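Local coordinates for protein CG8862 (Drosophila melanogaster, PDB 3ISM) that probably cleaves DNA and RNA as the magnesium-dependent mitochondrial endonuclease G, a non-specific nuclease of the His-Me finger clan, at residues L12-M23 / R34-S42. Numbering follows the deposited sequence. Where two conformers were deposited one is given.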
loop_
_atom_site.group_PDB
_atom_site.type_symbol
_atom_site.label_atom_id
_atom_site.label_comp_id
_atom_site.label_asym_id
_atom_site.label_seq_id
_atom_site.Cartn_x
_atom_site.Cartn_y
_atom_site.Cartn_z
ATOM N N LEU B 12 2.479 33.351 -7.992
ATOM C CA LEU B 12 2.034 33.209 -6.605
ATOM C C LEU B 12 0.969 32.125 -6.398
ATOM O O LEU B 12 0.523 31.889 -5.271
ATOM C CB LEU B 12 1.549 34.558 -6.065
ATOM C CG LEU B 12 2.210 34.975 -4.753
ATOM C CD1 LEU B 12 3.715 34.993 -4.944
ATOM C CD2 LEU B 12 1.701 36.333 -4.286
ATOM N N THR B 13 0.557 31.489 -7.493
ATOM C CA THR B 13 -0.384 30.369 -7.458
ATOM C C THR B 13 0.170 29.265 -8.359
ATOM O O THR B 13 1.206 29.456 -9.008
ATOM C CB THR B 13 -1.817 30.757 -7.964
ATOM O OG1 THR B 13 -1.828 30.856 -9.396
ATOM C CG2 THR B 13 -2.320 32.069 -7.345
ATOM N N ALA B 14 -0.506 28.118 -8.392
ATOM C CA ALA B 14 -0.204 27.087 -9.384
ATOM C C ALA B 14 -0.415 27.669 -10.788
ATOM O O ALA B 14 -1.482 28.229 -11.091
ATOM C CB ALA B 14 -1.081 25.856 -9.171
ATOM N N THR B 15 0.618 27.560 -11.623
ATOM C CA THR B 15 0.555 28.067 -12.992
ATOM C C THR B 15 0.776 26.948 -14.010
ATOM O O THR B 15 1.630 26.073 -13.815
ATOM C CB THR B 15 1.531 29.246 -13.236
ATOM O OG1 THR B 15 2.752 29.028 -12.520
ATOM C CG2 THR B 15 0.909 30.561 -12.769
ATOM N N PRO B 16 -0.033 26.944 -15.102
ATOM C CA PRO B 16 0.110 25.867 -16.096
ATOM C C PRO B 16 1.544 25.729 -16.625
ATOM O O PRO B 16 2.052 24.605 -16.734
ATOM C CB PRO B 16 -0.840 26.294 -17.225
ATOM C CG PRO B 16 -1.847 27.198 -16.569
ATOM C CD PRO B 16 -1.100 27.902 -15.473
ATOM N N SER B 17 2.175 26.866 -16.926
ATOM C CA SER B 17 3.551 26.890 -17.427
ATOM C C SER B 17 4.543 26.287 -16.425
ATOM O O SER B 17 5.475 25.589 -16.818
ATOM C CB SER B 17 3.976 28.314 -17.815
ATOM O OG SER B 17 4.161 29.145 -16.679
ATOM N N ARG B 18 4.329 26.556 -15.134
ATOM C CA ARG B 18 5.223 26.071 -14.074
ATOM C C ARG B 18 5.053 24.580 -13.779
ATOM O O ARG B 18 6.043 23.867 -13.599
ATOM C CB ARG B 18 5.062 26.898 -12.793
ATOM C CG ARG B 18 5.999 26.504 -11.652
ATOM C CD ARG B 18 7.380 27.145 -11.775
ATOM N NE ARG B 18 8.323 26.524 -10.851
ATOM C CZ ARG B 18 9.406 25.838 -11.215
ATOM N NH1 ARG B 18 9.723 25.701 -12.504
ATOM N NH2 ARG B 18 10.188 25.302 -10.280
ATOM N N ILE B 19 3.810 24.105 -13.729
ATOM C CA ILE B 19 3.569 22.672 -13.580
ATOM C C ILE B 19 4.269 21.901 -14.707
ATOM O O ILE B 19 4.972 20.925 -14.449
ATOM C CB ILE B 19 2.066 22.319 -13.552
ATOM C CG1 ILE B 19 1.328 23.162 -12.519
ATOM C CG2 ILE B 19 1.857 20.839 -13.226
ATOM C CD1 ILE B 19 -0.189 23.240 -12.771
ATOM N N GLY B 20 4.086 22.362 -15.944
ATOM C CA GLY B 20 4.749 21.778 -17.103
ATOM C C GLY B 20 6.264 21.893 -17.066
ATOM O O GLY B 20 6.963 21.034 -17.600
ATOM N N GLN B 21 6.776 22.958 -16.452
ATOM C CA GLN B 21 8.212 23.073 -16.183
ATOM C C GLN B 21 8.686 22.030 -15.161
ATOM O O GLN B 21 9.646 21.287 -15.413
ATOM C CB GLN B 21 8.565 24.477 -15.706
ATOM C CG GLN B 21 8.689 25.514 -16.822
ATOM C CD GLN B 21 8.681 26.932 -16.286
ATOM O OE1 GLN B 21 8.742 27.149 -15.072
ATOM N NE2 GLN B 21 8.593 27.909 -17.186
ATOM N N ILE B 22 8.006 21.969 -14.016
ATOM C CA ILE B 22 8.354 21.018 -12.959
ATOM C C ILE B 22 8.259 19.578 -13.478
ATOM O O ILE B 22 9.191 18.791 -13.277
ATOM C CB ILE B 22 7.485 21.215 -11.677
ATOM C CG1 ILE B 22 7.832 22.542 -11.001
ATOM C CG2 ILE B 22 7.681 20.070 -10.691
ATOM C CD1 ILE B 22 6.735 23.065 -10.079
ATOM N N MET B 23 7.169 19.267 -14.188
ATOM C CA MET B 23 6.902 17.908 -14.675
ATOM C C MET B 23 7.393 17.667 -16.098
ATOM O O MET B 23 6.808 16.873 -16.837
ATOM C CB MET B 23 5.404 17.583 -14.595
ATOM C CG MET B 23 4.764 17.823 -13.225
ATOM S SD MET B 23 5.612 17.015 -11.837
ATOM C CE MET B 23 5.411 15.284 -12.244
ATOM N N ARG B 34 -1.831 16.988 -7.076
ATOM C CA ARG B 34 -2.151 18.361 -6.714
ATOM C C ARG B 34 -0.956 19.277 -6.934
ATOM O O ARG B 34 0.185 18.900 -6.688
ATOM C CB ARG B 34 -2.600 18.435 -5.256
ATOM C CG ARG B 34 -4.051 17.995 -5.015
ATOM C CD ARG B 34 -4.413 17.997 -3.530
ATOM N NE ARG B 34 -4.340 19.337 -2.949
ATOM C CZ ARG B 34 -3.342 19.781 -2.185
ATOM N NH1 ARG B 34 -2.319 18.989 -1.885
ATOM N NH2 ARG B 34 -3.372 21.018 -1.707
ATOM N N SER B 35 -1.225 20.485 -7.403
ATOM C CA SER B 35 -0.172 21.442 -7.717
ATOM C C SER B 35 -0.146 22.572 -6.703
ATOM O O SER B 35 -1.184 23.125 -6.371
ATOM C CB SER B 35 -0.390 22.027 -9.118
ATOM O OG SER B 35 -0.576 21.008 -10.085
ATOM N N HIS B 36 1.042 22.904 -6.223
ATOM C CA HIS B 36 1.222 24.117 -5.458
ATOM C C HIS B 36 1.981 25.091 -6.357
ATOM O O HIS B 36 2.210 24.807 -7.540
ATOM C CB HIS B 36 1.922 23.832 -4.120
ATOM C CG HIS B 36 1.089 23.007 -3.190
ATOM N ND1 HIS B 36 0.171 23.562 -2.323
ATOM C CD2 HIS B 36 0.984 21.664 -3.042
ATOM C CE1 HIS B 36 -0.441 22.598 -1.657
ATOM N NE2 HIS B 36 0.028 21.436 -2.081
ATOM N N SER B 37 2.336 26.244 -5.813
ATOM C CA SER B 37 3.030 27.268 -6.564
ATOM C C SER B 37 4.416 26.876 -7.069
ATOM O O SER B 37 4.866 27.412 -8.080
ATOM C CB SER B 37 3.142 28.540 -5.735
ATOM O OG SER B 37 1.876 28.933 -5.230
ATOM N N ASP B 38 5.100 25.971 -6.372
ATOM C CA ASP B 38 6.485 25.639 -6.738
ATOM C C ASP B 38 6.848 24.173 -6.510
ATOM O O ASP B 38 8.018 23.806 -6.574
ATOM C CB ASP B 38 7.486 26.564 -6.026
ATOM C CG ASP B 38 8.843 26.638 -6.742
ATOM O OD1 ASP B 38 8.867 26.726 -7.989
ATOM O OD2 ASP B 38 9.895 26.631 -6.053
ATOM N N TYR B 39 5.847 23.335 -6.254
ATOM C CA TYR B 39 6.041 21.881 -6.273
ATOM C C TYR B 39 4.760 21.160 -6.665
ATOM O O TYR B 39 3.686 21.768 -6.701
ATOM C CB TYR B 39 6.618 21.344 -4.952
ATOM C CG TYR B 39 5.706 21.356 -3.732
ATOM C CD1 TYR B 39 5.149 20.177 -3.254
ATOM C CD2 TYR B 39 5.454 22.530 -3.026
ATOM C CE1 TYR B 39 4.347 20.169 -2.127
ATOM C CE2 TYR B 39 4.656 22.527 -1.890
ATOM C CZ TYR B 39 4.108 21.348 -1.448
ATOM O OH TYR B 39 3.303 21.324 -0.321
ATOM N N VAL B 40 4.892 19.882 -6.996
ATOM C CA VAL B 40 3.752 19.048 -7.372
ATOM C C VAL B 40 3.660 17.878 -6.389
ATOM O O VAL B 40 4.680 17.343 -5.962
ATOM C CB VAL B 40 3.852 18.559 -8.849
ATOM C CG1 VAL B 40 2.647 17.710 -9.233
ATOM C CG2 VAL B 40 3.960 19.751 -9.804
ATOM N N LEU B 41 2.440 17.505 -6.018
ATOM C CA LEU B 41 2.221 16.488 -4.997
ATOM C C LEU B 41 1.193 15.454 -5.434
ATOM O O LEU B 41 0.106 15.816 -5.860
ATOM C CB LEU B 41 1.762 17.163 -3.702
ATOM C CG LEU B 41 1.443 16.279 -2.486
ATOM C CD1 LEU B 41 2.175 16.843 -1.279
ATOM C CD2 LEU B 41 -0.032 16.236 -2.205
ATOM N N SER B 42 1.533 14.172 -5.306
ATOM C CA SER B 42 0.562 13.099 -5.443
ATOM C C SER B 42 0.286 12.585 -4.037
ATOM O O SER B 42 1.215 12.210 -3.326
ATOM C CB SER B 42 1.103 11.994 -6.338
ATOM O OG SER B 42 0.350 10.789 -6.253
#
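Between Ala14 and Ser37 the two backbones come within 4.3 Å, CA to CA, in the loop leading into helix 16-22; in the helix itself the nearest backbone pair is Ile22 with Tyr39, 7.1 Å between CA atoms. The polar part of the contact is a side-on salt bridge: Arg18 gives both NE and NH2 to the single oxygen OD1 of Asp38. The NE bond measures 2.9 Å to OD1 and runs nearly along the C-O axis, whereas NH2 meets the same oxygen on its syn side, 33° out of the carboxylate plane; the two flat groups are turned 34° apart. Arg18 CG stands anti to the backbone N (chi1 -177°) and the chain then bends at chi2, which swings the guanidinium back over Ile22, whose CG1 lies 3.6 Å above the guanidinium plane. At the other edge NH1 donates to Gln21 OE1, and it also bonds His56, while Asp38 OD2 is bonded to His108. Beside the salt bridge, Val40 CG2 receives Ile22 CG2 and Met23 SD, each at 3.8 Å, and Ile19 CG2 crosses it at about a right angle, 4.2 Å from Val40 CG2. Ser37 OG lies against Leu12 O and the CA of Thr13, but its hydrogen bond goes to Glu117. An alanine in place of Arg18 is likely to leave Asp38 OD1 without either donor and uncover the Ile22 side chain. The turn also carries Tyr39, whose side chain lies about 7 Å from that of His101, the predicted proton acceptor. With both Asp38 oxygens and all three guanidinium nitrogens engaged, the chemistry probably limits rotation of both groups, tying the N-terminal helix to the edge hairpin of the mixed sheet next to the apolar packing round Val40.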